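Local atomic coordinates of bottromycin amidohydrolase (Streptomyces purpureus, PDB entry 6I5S), a protein that probably hydrolyses the thiazoline-bearing intermediate of bottromycin biosynthesis, acting as a zinc-dependent amidohydrolase that serves as gatekeeper of the pathway. Residues L372-V377 / R406-D411; A275-T280 / I364-R369; A32-T37 / G431-R436; G128-R133 / L423-F428; L293-P298 / S439-A444. All blocks are in the same frame, centred on the assembly; numbering follows the deposited sequence.

Contact 1. Residues L372-V377 / R406-D411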
# COMPACT_ATOMS: atom_id res chain seq x y z
N LEU A 372 -9.67 -15.32 2.69
CA LEU A 372 -8.49 -15.53 1.86
C LEU A 372 -7.44 -16.30 2.64
O LEU A 372 -7.15 -16.00 3.80
CB LEU A 372 -7.91 -14.19 1.40
CG LEU A 372 -7.56 -14.12 -0.09
CD1 LEU A 372 -8.77 -14.24 -0.89
CD2 LEU A 372 -6.80 -12.82 -0.40
N GLY A 373 -6.83 -17.29 1.99
CA GLY A 373 -5.76 -18.04 2.62
C GLY A 373 -4.41 -17.31 2.64
O GLY A 373 -4.22 -16.22 2.08
N PHE A 374 -3.43 -17.98 3.29
CA PHE A 374 -2.11 -17.40 3.47
C PHE A 374 -1.43 -17.17 2.11
O PHE A 374 -0.89 -16.09 1.85
CB PHE A 374 -1.22 -18.31 4.33
CG PHE A 374 0.20 -17.88 4.37
CD1 PHE A 374 0.59 -16.77 5.10
CD2 PHE A 374 1.17 -18.58 3.69
CE1 PHE A 374 1.87 -16.37 5.11
CE2 PHE A 374 2.50 -18.16 3.71
CZ PHE A 374 2.84 -17.07 4.42
N GLY A 375 -1.46 -18.19 1.25
CA GLY A 375 -0.82 -18.08 -0.05
C GLY A 375 -1.42 -16.97 -0.89
O GLY A 375 -0.70 -16.20 -1.52
N ALA A 376 -2.76 -16.89 -0.92
CA ALA A 376 -3.44 -15.87 -1.70
C ALA A 376 -3.10 -14.47 -1.21
O ALA A 376 -2.85 -13.55 -2.01
CB ALA A 376 -4.96 -16.10 -1.66
N VAL A 377 -3.10 -14.28 0.11
CA VAL A 377 -2.85 -12.93 0.59
C VAL A 377 -1.37 -12.58 0.41
O VAL A 377 -1.02 -11.42 0.07
CB VAL A 377 -3.35 -12.79 2.04
CG1 VAL A 377 -2.41 -13.46 3.01
CG2 VAL A 377 -3.56 -11.34 2.37
N ARG A 406 12.44 -15.61 11.64
CA ARG A 406 13.06 -16.75 12.27
C ARG A 406 12.10 -17.93 12.34
O ARG A 406 12.52 -19.08 12.31
CB ARG A 406 13.54 -16.39 13.66
CG ARG A 406 14.73 -15.50 13.73
CD ARG A 406 15.96 -16.16 13.13
NE ARG A 406 17.16 -15.37 13.40
CZ ARG A 406 18.37 -15.67 12.92
NH1 ARG A 406 18.54 -16.73 12.12
NH2 ARG A 406 19.41 -14.92 13.26
N ARG A 407 10.80 -17.66 12.46
CA ARG A 407 9.78 -18.69 12.45
C ARG A 407 8.87 -18.46 11.25
O ARG A 407 8.76 -17.35 10.75
CB ARG A 407 8.95 -18.66 13.73
CG ARG A 407 9.74 -18.97 15.01
CD ARG A 407 8.86 -18.96 16.26
NE ARG A 407 9.61 -19.35 17.46
CZ ARG A 407 9.10 -19.41 18.69
NH1 ARG A 407 7.83 -19.10 18.92
NH2 ARG A 407 9.87 -19.78 19.71
N HIS A 408 8.23 -19.52 10.77
CA HIS A 408 7.40 -19.38 9.58
C HIS A 408 6.31 -18.35 9.86
O HIS A 408 5.68 -18.40 10.93
CB HIS A 408 6.80 -20.73 9.19
CG HIS A 408 6.20 -20.73 7.82
ND1 HIS A 408 5.06 -20.01 7.53
CD2 HIS A 408 6.60 -21.28 6.66
CE1 HIS A 408 4.77 -20.15 6.25
NE2 HIS A 408 5.69 -20.91 5.69
N PRO A 409 6.08 -17.37 8.97
CA PRO A 409 5.15 -16.29 9.30
C PRO A 409 3.69 -16.71 9.30
O PRO A 409 2.86 -15.97 9.84
CB PRO A 409 5.44 -15.23 8.22
CG PRO A 409 5.95 -16.01 7.06
CD PRO A 409 6.75 -17.14 7.67
N ASP A 410 3.34 -17.87 8.75
CA ASP A 410 1.99 -18.41 8.92
C ASP A 410 1.75 -19.02 10.31
O ASP A 410 0.67 -19.56 10.55
CB ASP A 410 1.71 -19.45 7.84
CG ASP A 410 0.21 -19.75 7.68
OD1 ASP A 410 -0.64 -18.98 8.21
OD2 ASP A 410 -0.10 -20.75 7.00
N ASP A 411 2.73 -18.98 11.21
CA ASP A 411 2.53 -19.39 12.60
C ASP A 411 2.85 -18.22 13.53
O ASP A 411 3.51 -17.25 13.14
CB ASP A 411 3.40 -20.59 12.95
CG ASP A 411 2.96 -21.86 12.22
OD1 ASP A 411 3.79 -22.49 11.51
OD2 ASP A 411 1.76 -22.23 12.34
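The Phe374 ring lies against the carboxylate arm of Asp410, which passes over one of its faces with the two side chains running in opposite directions. Ring and carboxylate planes are only 8° apart, so the two flat groups are stacked. Asp410 CB makes a CH-pi contact 4.0 Å from the centroid of the Phe374 ring, and Asp410 CG sits 3.8 Å from Phe374 CG. With CG anti to the backbone N (chi1 171°), Phe374 sends its far rim to the loop: CE2 comes 3.9 Å from His408 CE1, and CZ meets Pro409 CG at 4.2 Å. The Phe374 and His408 rings are oblique, their planes at 58°. His408 is itself fixed in rotation, because Asp410 N donates to its ND1 over 3.0 Å, nearly in the imidazole plane; Tyr85 meets the same ring edge-to-face. A serine in place of Phe374 would probably leave the Asp410 methylene and the edge of His408 without their aromatic partner and open a gap beside Pro409. Phe374 follows the N-cap Gly373, and its partners belong to a type I beta turn from His408 to Asp411: the first turn of a helix packed on a tight turn beyond strand 402-405.

Contact 2. Residues A275-T280 / I364-R369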
# COMPACT_ATOMS: atom_id res chain seq x y z
N ALA A 275 -9.28 0.88 4.97
CA ALA A 275 -9.75 2.27 4.87
C ALA A 275 -11.27 2.39 4.95
O ALA A 275 -11.79 3.30 5.61
CB ALA A 275 -9.21 2.89 3.54
N TRP A 276 -12.00 1.52 4.25
CA TRP A 276 -13.46 1.43 4.47
C TRP A 276 -13.79 1.28 5.96
O TRP A 276 -14.67 1.96 6.48
CB TRP A 276 -14.00 0.23 3.71
CG TRP A 276 -14.37 0.42 2.26
CD1 TRP A 276 -13.66 -0.04 1.17
CD2 TRP A 276 -15.54 1.05 1.76
NE1 TRP A 276 -14.35 0.25 0.01
CE2 TRP A 276 -15.52 0.91 0.34
CE3 TRP A 276 -16.66 1.67 2.36
CZ2 TRP A 276 -16.54 1.40 -0.48
CZ3 TRP A 276 -17.68 2.13 1.54
CH2 TRP A 276 -17.60 2.02 0.12
N ARG A 277 -13.12 0.35 6.63
CA ARG A 277 -13.35 0.10 8.05
C ARG A 277 -13.11 1.36 8.87
O ARG A 277 -13.90 1.73 9.72
CB ARG A 277 -12.40 -1.02 8.50
CG ARG A 277 -12.49 -1.48 9.98
CD ARG A 277 -13.72 -2.40 10.22
NE ARG A 277 -13.59 -3.60 9.40
CZ ARG A 277 -14.59 -4.47 9.25
NH1 ARG A 277 -14.44 -5.53 8.48
NH2 ARG A 277 -15.76 -4.27 9.83
N ALA A 278 -12.00 2.05 8.62
CA ALA A 278 -11.74 3.27 9.38
C ALA A 278 -12.76 4.37 9.12
O ALA A 278 -13.10 5.12 10.04
CB ALA A 278 -10.30 3.76 9.08
N ARG A 279 -13.31 4.47 7.89
CA ARG A 279 -14.31 5.51 7.60
C ARG A 279 -15.64 5.30 8.32
O ARG A 279 -16.43 6.24 8.41
CB ARG A 279 -14.55 5.59 6.07
CG ARG A 279 -13.33 6.05 5.26
CD ARG A 279 -13.52 5.86 3.73
NE ARG A 279 -12.26 5.87 2.96
CZ ARG A 279 -12.06 5.25 1.78
NH1 ARG A 279 -13.02 4.54 1.19
NH2 ARG A 279 -10.87 5.31 1.21
N THR A 280 -15.92 4.07 8.78
CA THR A 280 -17.21 3.79 9.43
C THR A 280 -17.33 4.46 10.78
O THR A 280 -18.45 4.71 11.24
CB THR A 280 -17.44 2.31 9.67
OG1 THR A 280 -16.46 1.81 10.59
CG2 THR A 280 -17.48 1.49 8.39
N ILE A 364 -4.13 -7.08 5.41
CA ILE A 364 -4.00 -8.55 5.36
C ILE A 364 -5.02 -9.20 6.29
O ILE A 364 -5.68 -10.18 5.92
CB ILE A 364 -2.57 -8.99 5.71
CG1 ILE A 364 -1.66 -8.62 4.50
CG2 ILE A 364 -2.49 -10.49 6.00
CD1 ILE A 364 -0.21 -8.79 4.80
N ALA A 365 -5.20 -8.64 7.48
CA ALA A 365 -6.18 -9.21 8.42
C ALA A 365 -7.62 -9.11 7.88
O ALA A 365 -8.39 -10.05 8.00
CB ALA A 365 -6.05 -8.51 9.77
N GLU A 366 -7.99 -7.98 7.27
CA GLU A 366 -9.30 -7.87 6.64
C GLU A 366 -9.51 -8.93 5.57
O GLU A 366 -10.58 -9.55 5.50
CB GLU A 366 -9.51 -6.50 5.99
CG GLU A 366 -9.63 -5.30 6.94
CD GLU A 366 -10.97 -5.11 7.58
OE1 GLU A 366 -11.96 -5.68 7.08
OE2 GLU A 366 -11.05 -4.35 8.59
N LEU A 367 -8.50 -9.14 4.72
CA LEU A 367 -8.65 -10.09 3.62
C LEU A 367 -8.70 -11.53 4.13
O LEU A 367 -9.48 -12.35 3.64
CB LEU A 367 -7.48 -9.91 2.64
CG LEU A 367 -7.53 -8.59 1.85
CD1 LEU A 367 -6.20 -8.32 1.22
CD2 LEU A 367 -8.62 -8.73 0.77
N THR A 368 -7.90 -11.87 5.15
CA THR A 368 -7.97 -13.23 5.67
C THR A 368 -9.24 -13.47 6.50
O THR A 368 -9.79 -14.58 6.48
CB THR A 368 -6.71 -13.56 6.51
OG1 THR A 368 -6.50 -12.59 7.55
CG2 THR A 368 -5.49 -13.58 5.59
N ARG A 369 -9.73 -12.44 7.22
CA ARG A 369 -11.02 -12.57 7.90
C ARG A 369 -12.13 -12.90 6.91
O ARG A 369 -13.07 -13.62 7.25
CB ARG A 369 -11.41 -11.29 8.66
CG ARG A 369 -10.72 -11.10 9.97
CD ARG A 369 -11.42 -10.09 10.88
NE ARG A 369 -11.45 -8.70 10.42
CZ ARG A 369 -10.49 -7.80 10.55
NH1 ARG A 369 -9.34 -8.07 11.12
NH2 ARG A 369 -10.73 -6.59 10.12
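Arg277 and Glu366 face each other from two helices, 273-280 and 358-369, whose nearest CA atoms across the two segments, those of Arg277 and Glu366, are 9.1 Å apart. The gap is bridged by long side chains. Arg277 grips the carboxylate side-on, one nitrogen to each oxygen: NE donates to Glu366 OE2 over 2.8 Å and NH1 to Glu366 OE1 over 2.9 Å, the second bond almost straight at 171°. Both oxygens offer their syn lone pairs, and the guanidinium and carboxylate planes are nearly coplanar, 21° apart. Bends at chi2 (77°) and chi3 fold the arginine chain back, which turns its NE edge to the glutamate and brings CG within 3.5 Å of Glu366 OE2. The same oxygen takes a second cation from its own helix, Arg369 NH2, at 2.7 Å. Arg369 NH2 and Arg277 NH1 consequently stand 4.2 Å apart, two like charges gathered round one carboxylate. Arg277 NH1 also forms a salt bridge with Asp327 of helix 316-338, while Phe285 forms a cation-pi pair with Arg369. Arg277 and Glu366 are both buried, and each meets its opposite charge in a paired, nearly planar bridge. Two arginines sharing OE2 are likely to favour the ionised form of Glu366, and the two acids bonded to Arg277 would in turn favour its positive charge.

Contact 3. Residues A32-T37 / G431-R436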
# COMPACT_ATOMS: atom_id res chain seq x y z
N ALA A 32 22.01 3.88 4.70
CA ALA A 32 22.30 3.65 3.30
C ALA A 32 23.79 3.45 3.07
O ALA A 32 24.20 3.05 1.97
CB ALA A 32 21.75 4.81 2.47
N ASP A 33 24.60 3.69 4.08
CA ASP A 33 26.03 3.41 4.02
C ASP A 33 26.35 1.97 4.38
O ASP A 33 27.53 1.60 4.49
CB ASP A 33 26.80 4.36 4.96
CG ASP A 33 26.99 5.74 4.40
OD1 ASP A 33 26.98 5.90 3.16
OD2 ASP A 33 27.16 6.67 5.21
N ARG A 34 25.36 1.15 4.56
CA ARG A 34 25.65 -0.19 5.06
C ARG A 34 26.03 -1.11 3.90
O ARG A 34 25.79 -0.77 2.73
CB ARG A 34 24.44 -0.74 5.77
CG ARG A 34 24.22 -0.13 7.13
CD ARG A 34 23.55 -1.11 7.95
NE ARG A 34 23.44 -0.67 9.32
CZ ARG A 34 22.55 -1.20 10.15
NH1 ARG A 34 21.79 -2.19 9.75
NH2 ARG A 34 22.44 -0.77 11.39
N PRO A 35 26.59 -2.28 4.20
CA PRO A 35 26.93 -3.24 3.14
C PRO A 35 25.68 -3.68 2.39
O PRO A 35 24.60 -3.85 2.97
CB PRO A 35 27.56 -4.41 3.92
CG PRO A 35 28.00 -3.84 5.18
CD PRO A 35 27.04 -2.76 5.53
N ARG A 36 25.83 -3.88 1.07
CA ARG A 36 24.72 -4.40 0.26
C ARG A 36 25.06 -5.76 -0.33
O ARG A 36 24.42 -6.20 -1.29
CB ARG A 36 24.32 -3.42 -0.84
CG ARG A 36 23.72 -2.14 -0.24
CD ARG A 36 23.50 -1.06 -1.28
NE ARG A 36 23.21 0.21 -0.62
CZ ARG A 36 22.02 0.77 -0.46
NH1 ARG A 36 20.90 0.18 -0.87
NH2 ARG A 36 21.95 1.93 0.21
N THR A 37 26.04 -6.42 0.27
CA THR A 37 26.50 -7.74 -0.15
C THR A 37 26.46 -8.64 1.05
O THR A 37 26.97 -8.28 2.11
CB THR A 37 27.92 -7.65 -0.75
OG1 THR A 37 27.83 -6.96 -2.02
CG2 THR A 37 28.51 -9.08 -0.94
N GLY A 431 16.49 -7.04 13.52
CA GLY A 431 15.37 -6.77 14.40
C GLY A 431 15.62 -5.60 15.31
O GLY A 431 14.72 -4.84 15.62
N GLU A 432 16.87 -5.41 15.75
CA GLU A 432 17.16 -4.27 16.58
C GLU A 432 17.12 -2.99 15.78
O GLU A 432 16.69 -1.96 16.30
CB GLU A 432 18.53 -4.44 17.29
CG GLU A 432 18.54 -5.60 18.30
CD GLU A 432 19.74 -5.59 19.25
OE1 GLU A 432 20.70 -4.83 18.99
OE2 GLU A 432 19.73 -6.34 20.25
N ASP A 433 17.58 -3.03 14.53
CA ASP A 433 17.41 -1.88 13.62
C ASP A 433 15.94 -1.53 13.45
O ASP A 433 15.57 -0.36 13.43
CB ASP A 433 17.97 -2.19 12.24
CG ASP A 433 19.49 -2.36 12.23
OD1 ASP A 433 20.21 -1.68 13.03
OD2 ASP A 433 19.96 -3.18 11.41
N LEU A 434 15.10 -2.55 13.32
CA LEU A 434 13.66 -2.30 13.08
C LEU A 434 13.02 -1.73 14.33
O LEU A 434 12.26 -0.77 14.26
CB LEU A 434 12.97 -3.58 12.61
CG LEU A 434 13.42 -4.19 11.30
CD1 LEU A 434 12.82 -5.55 11.07
CD2 LEU A 434 13.06 -3.27 10.13
N ASP A 435 13.37 -2.28 15.51
CA ASP A 435 12.88 -1.72 16.76
C ASP A 435 13.28 -0.26 16.90
O ASP A 435 12.50 0.57 17.38
CB ASP A 435 13.46 -2.49 17.94
CG ASP A 435 12.93 -3.90 18.08
OD1 ASP A 435 11.93 -4.27 17.47
OD2 ASP A 435 13.54 -4.66 18.90
N ARG A 436 14.55 0.05 16.57
CA ARG A 436 15.05 1.41 16.77
C ARG A 436 14.37 2.39 15.81
O ARG A 436 14.04 3.52 16.19
CB ARG A 436 16.57 1.41 16.56
CG ARG A 436 17.29 2.72 16.80
CD ARG A 436 18.81 2.53 16.73
NE ARG A 436 19.29 1.52 17.68
CZ ARG A 436 19.89 0.37 17.36
NH1 ARG A 436 20.12 0.04 16.09
NH2 ARG A 436 20.27 -0.46 18.32
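A salt-bridge network at the start of helix 431-444 ties Arg34, in the loop between helix 23-31 and strand 38-41, to Asp433 in the helix's first turn. The two side chains come from opposite directions, and the arginine meets the acid end-on. NH1 of Arg34 donates to Asp433 OD2 over 2.7 Å in an almost straight bond of 177°, and Arg34 NH2 donates to Asp433 OD1 over 2.9 Å. Both oxygens lie close to the guanidinium plane, yet the nitrogens reach them from above the carboxylate plane, because the two flat groups are turned 51° against each other. The arginine chain is extended from CG to NE (chi3 173°), and this length lets its end span a backbone separation of 12.0 Å between Arg34 CA and Asp433 CA. Within the helix, Arg436 NH1 pairs more loosely with Asp433 OD1, at 3.5 Å, so that this oxygen serves two arginines. On the loop side, Arg36 NH2 donates to Ala32 O over 3.1 Å along a lone pair in the carbonyl plane, a bond that spans Asp33, Arg34 and Pro35. The backbone N of Asp433 is held by Asp430 OD1, just before the helix. The arrangement is an Arg-Asp-Arg salt-bridge network, end-on on the loop side, which ties the loop before strand 38-41 to the first turn of helix 431-444, the last helix of the chain.

Contact 4. Residues G128-R133 / L423-F428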
# COMPACT_ATOMS: atom_id res chain seq x y z
N GLY A 128 14.52 9.05 -6.96
CA GLY A 128 15.92 9.33 -7.32
C GLY A 128 16.84 9.01 -6.16
O GLY A 128 17.94 8.47 -6.33
N VAL A 129 16.40 9.34 -4.94
CA VAL A 129 17.19 9.03 -3.75
C VAL A 129 17.36 7.52 -3.63
O VAL A 129 18.42 7.03 -3.23
CB VAL A 129 16.51 9.63 -2.51
CG1 VAL A 129 17.12 9.09 -1.19
CG2 VAL A 129 16.59 11.12 -2.58
N HIS A 130 16.30 6.77 -3.93
CA HIS A 130 16.38 5.31 -3.94
C HIS A 130 17.38 4.81 -4.98
O HIS A 130 18.27 3.99 -4.69
CB HIS A 130 14.98 4.76 -4.21
CG HIS A 130 14.87 3.29 -3.97
ND1 HIS A 130 15.45 2.35 -4.80
CD2 HIS A 130 14.23 2.58 -3.01
CE1 HIS A 130 15.17 1.14 -4.35
NE2 HIS A 130 14.45 1.26 -3.27
N ARG A 131 17.26 5.30 -6.21
CA ARG A 131 18.21 4.91 -7.26
C ARG A 131 19.65 5.26 -6.88
O ARG A 131 20.58 4.53 -7.22
CB ARG A 131 17.85 5.60 -8.61
CG ARG A 131 16.53 5.11 -9.20
CD ARG A 131 16.17 5.84 -10.51
NE ARG A 131 14.99 5.27 -11.18
CZ ARG A 131 13.83 5.90 -11.40
NH1 ARG A 131 13.64 7.16 -11.03
NH2 ARG A 131 12.84 5.26 -12.00
N ALA A 132 19.84 6.43 -6.24
CA ALA A 132 21.18 6.92 -5.89
C ALA A 132 21.74 6.21 -4.66
O ALA A 132 22.93 6.34 -4.37
CB ALA A 132 21.07 8.42 -5.61
N ARG A 133 20.89 5.47 -3.94
CA ARG A 133 21.26 4.83 -2.67
C ARG A 133 21.76 5.83 -1.63
O ARG A 133 22.72 5.56 -0.90
CB ARG A 133 22.29 3.73 -2.92
CG ARG A 133 21.64 2.58 -3.63
CD ARG A 133 22.64 1.51 -4.06
NE ARG A 133 21.96 0.26 -4.41
CZ ARG A 133 22.59 -0.84 -4.81
NH1 ARG A 133 23.92 -0.83 -4.94
NH2 ARG A 133 21.91 -1.94 -5.08
N LEU A 423 15.37 -6.75 4.24
CA LEU A 423 16.40 -6.42 3.26
C LEU A 423 15.83 -5.45 2.24
O LEU A 423 14.86 -5.78 1.55
CB LEU A 423 16.87 -7.68 2.56
CG LEU A 423 18.11 -7.64 1.69
CD1 LEU A 423 19.35 -7.29 2.49
CD2 LEU A 423 18.28 -9.00 1.06
N VAL A 424 16.45 -4.27 2.11
CA VAL A 424 15.92 -3.20 1.27
C VAL A 424 17.03 -2.82 0.32
O VAL A 424 18.02 -2.20 0.76
CB VAL A 424 15.49 -1.96 2.07
CG1 VAL A 424 14.81 -0.96 1.14
CG2 VAL A 424 14.68 -2.30 3.24
N ASP A 425 16.88 -3.16 -0.96
CA ASP A 425 17.93 -2.88 -1.97
C ASP A 425 19.29 -3.31 -1.41
O ASP A 425 20.30 -2.60 -1.55
CB ASP A 425 17.93 -1.40 -2.38
CG ASP A 425 18.76 -1.11 -3.62
OD1 ASP A 425 19.07 -2.05 -4.39
OD2 ASP A 425 19.09 0.09 -3.85
N GLY A 426 19.31 -4.47 -0.75
CA GLY A 426 20.57 -5.03 -0.21
C GLY A 426 20.99 -4.62 1.19
O GLY A 426 21.91 -5.24 1.75
N VAL A 427 20.40 -3.58 1.77
CA VAL A 427 20.74 -3.21 3.14
C VAL A 427 19.90 -4.08 4.07
O VAL A 427 18.67 -4.10 3.97
CB VAL A 427 20.46 -1.72 3.41
CG1 VAL A 427 20.60 -1.40 4.88
CG2 VAL A 427 21.35 -0.84 2.55
N PHE A 428 20.55 -4.74 5.00
CA PHE A 428 19.85 -5.63 5.93
C PHE A 428 19.56 -4.88 7.22
O PHE A 428 20.47 -4.60 8.00
CB PHE A 428 20.65 -6.89 6.24
CG PHE A 428 19.88 -7.91 7.08
CD1 PHE A 428 18.77 -8.56 6.54
CD2 PHE A 428 20.27 -8.24 8.38
CE1 PHE A 428 18.05 -9.48 7.28
CE2 PHE A 428 19.55 -9.18 9.12
CZ PHE A 428 18.46 -9.82 8.58
O HOH W 1 18.16 2.11 -2.59
O HOH W 2 18.57 1.05 -6.32
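The guanidinium of Arg133 takes the carboxylate of Asp425 at its edge, while one face of the His130 ring carries water 1 over its centre, 3.5 Å above the plane. Arg133 binds side-on: NE donates to Asp425 OD2 and NH2 to Asp425 OD1, each over 2.9 Å. Both oxygens lie near the guanidinium plane but are approached from above the carboxylate plane, the two groups being inclined at 52°. The His130 ring is turned only 9° from that carboxylate, and its CE1 stays 4.1 Å from Asp425 OD2. Water 1 bridges the segments, donating to His130 O at 2.8 Å and to Asp425 OD2 at 2.6 Å; water 2 donates to Asp425 OD2 as well, with a weak bond to His130 O. Arg133 closes helix 121-132 in a Schellman motif, and Asp425 occupies the type I' turn of the hairpin between strands 421-424 and 427-430. A leucine in place of Arg133 would probably leave the buried Asp425 without its two-pronged partner, and Asp63 without the cation it pairs with. Arg133 NE and the two waters all donate to OD2, so the negative charge at this hairpin tip is likely to be well stabilised.

Contact 5. Residues L293-P298 / S439-A444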
# COMPACT_ATOMS: atom_id res chain seq x y z
N LEU A 293 -3.54 9.11 17.77
CA LEU A 293 -3.52 10.53 17.40
C LEU A 293 -2.18 11.18 17.72
O LEU A 293 -1.72 12.04 16.96
CB LEU A 293 -4.64 11.28 18.11
CG LEU A 293 -6.03 11.06 17.62
CD1 LEU A 293 -7.04 11.61 18.66
CD2 LEU A 293 -6.21 11.75 16.28
N GLN A 294 -1.56 10.83 18.85
CA GLN A 294 -0.25 11.37 19.16
C GLN A 294 0.76 10.95 18.10
O GLN A 294 1.70 11.70 17.78
CB GLN A 294 0.19 10.90 20.55
CG GLN A 294 1.48 11.50 21.04
CD GLN A 294 1.40 13.01 21.18
OE1 GLN A 294 0.68 13.52 22.04
NE2 GLN A 294 2.11 13.71 20.33
N ALA A 295 0.57 9.76 17.52
CA ALA A 295 1.51 9.22 16.55
C ALA A 295 1.34 9.81 15.17
O ALA A 295 2.28 9.74 14.36
CB ALA A 295 1.37 7.70 16.50
N ALA A 296 0.21 10.45 14.92
CA ALA A 296 -0.07 11.09 13.65
C ALA A 296 0.86 12.28 13.47
O ALA A 296 1.24 12.95 14.42
CB ALA A 296 -1.52 11.58 13.58
N THR A 297 1.19 12.56 12.22
CA THR A 297 2.02 13.71 11.90
C THR A 297 1.25 15.01 12.17
O THR A 297 0.02 15.05 12.08
CB THR A 297 2.44 13.67 10.44
OG1 THR A 297 1.28 13.82 9.63
CG2 THR A 297 3.15 12.34 10.09
N PRO A 298 1.96 16.10 12.43
CA PRO A 298 1.26 17.33 12.82
C PRO A 298 0.24 17.79 11.78
O PRO A 298 -0.85 18.24 12.16
CB PRO A 298 2.40 18.33 13.00
CG PRO A 298 3.61 17.48 13.23
CD PRO A 298 3.43 16.28 12.42
N SER A 439 10.82 2.91 17.11
CA SER A 439 10.87 3.76 18.29
C SER A 439 11.14 5.22 17.91
O SER A 439 10.52 6.14 18.47
CB SER A 439 11.90 3.22 19.29
OG SER A 439 12.08 4.17 20.28
N LEU A 440 12.04 5.45 16.94
CA LEU A 440 12.34 6.82 16.56
C LEU A 440 11.16 7.47 15.84
O LEU A 440 10.81 8.62 16.11
CB LEU A 440 13.56 6.85 15.64
CG LEU A 440 14.02 8.23 15.20
CD1 LEU A 440 14.47 9.05 16.36
CD2 LEU A 440 15.17 8.01 14.25
N ARG A 441 10.49 6.69 15.00
CA ARG A 441 9.28 7.18 14.31
C ARG A 441 8.22 7.61 15.32
O ARG A 441 7.55 8.64 15.15
CB ARG A 441 8.74 6.07 13.38
CG ARG A 441 7.20 5.79 13.44
CD ARG A 441 6.54 6.82 12.76
NE ARG A 441 5.09 6.65 12.60
CZ ARG A 441 4.20 7.41 13.18
NH1 ARG A 441 4.54 8.29 14.13
NH2 ARG A 441 2.94 7.28 12.78
N LEU A 442 8.08 6.86 16.42
CA LEU A 442 7.09 7.23 17.44
C LEU A 442 7.54 8.42 18.27
O LEU A 442 6.76 9.35 18.49
CB LEU A 442 6.80 6.03 18.37
CG LEU A 442 6.24 4.80 17.64
CD1 LEU A 442 6.24 3.62 18.59
CD2 LEU A 442 4.83 5.06 17.10
N SER A 443 8.81 8.41 18.72
CA SER A 443 9.32 9.49 19.57
C SER A 443 9.27 10.83 18.85
O SER A 443 8.93 11.85 19.45
CB SER A 443 10.78 9.22 20.02
OG SER A 443 10.91 7.99 20.66
N ALA A 444 9.59 10.83 17.55
CA ALA A 444 9.59 12.05 16.77
C ALA A 444 8.21 12.67 16.69
O ALA A 444 8.08 13.89 16.59
CB ALA A 444 10.11 11.76 15.36
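Hydrogen bonding carries most of the contact: the guanidinium of Arg441 meets the backbone carbonyl of Ala295 end-on and gives both terminal nitrogens to the one oxygen. Arg441 NH1 donates to Ala295 O over 2.7 Å, in the carbonyl plane and on a lone pair. Arg441 NH2 reaches Ala295 O at 3.0 Å from well above that plane, and its angle at the hydrogen, 133°, is the more bent of the two. The oxygen sits close to the guanidinium plane, at its edge. Arg441 gets there with an unusual first torsion (chi1 133°), away from the staggered positions, followed by a bend at chi2 (76°); together these turn the chain from its own helix toward Ala295.

The acceptor lies at the C-terminal end of helix 290-295, since Ala296 is the first residue to leave helical angles. A positive group on a carbonyl here is likely to be favoured by the partial negative charge at this helix end, and it also satisfies a buried oxygen. In the fold, the pairing joins this short helix to the C-terminal helix 431-444, with the Arg441 side chain also resting on Ser101 and Val104 of helix 100-108.

Apolar contact is slight. Ala295 CB approaches Leu442 CD2 at 4.4 Å, and the CA atoms of Ala295 and Leu442 are 6.0 Å apart.

Van der Waals contacts with the guanidinium form a third group: Leu442 CD2 lies over one face of that of Arg441, 4.3 Å above its plane and toward the rim, and Ala295 CB is 4.0 Å from Arg441 NH1.

How the contacts relate
From the N terminus, loop 32-37 opens contact 3, the widest closure, which returns only at helix 431-444. Within it lies contact 4, running from the end of helix 121-132 to the hairpin 421-430; the two touch where Arg36 NH1 pairs with Asp425 OD2. Contact 2, inside contacts 3 and 4, opens at 275-280 and crosses contact 5, which begins at 293-298 before contact 2 closes at 364-369. Contact 1 follows contact 2 in series, joined to it by packing of Val377 on Ile364, and falls inside contacts 3, 4 and 5. Contact 5 crosses contacts 3 and 4; it ties the last helix, 431-444, to helix 290-295, as contact 3 ties it to the loop before strand 38-41.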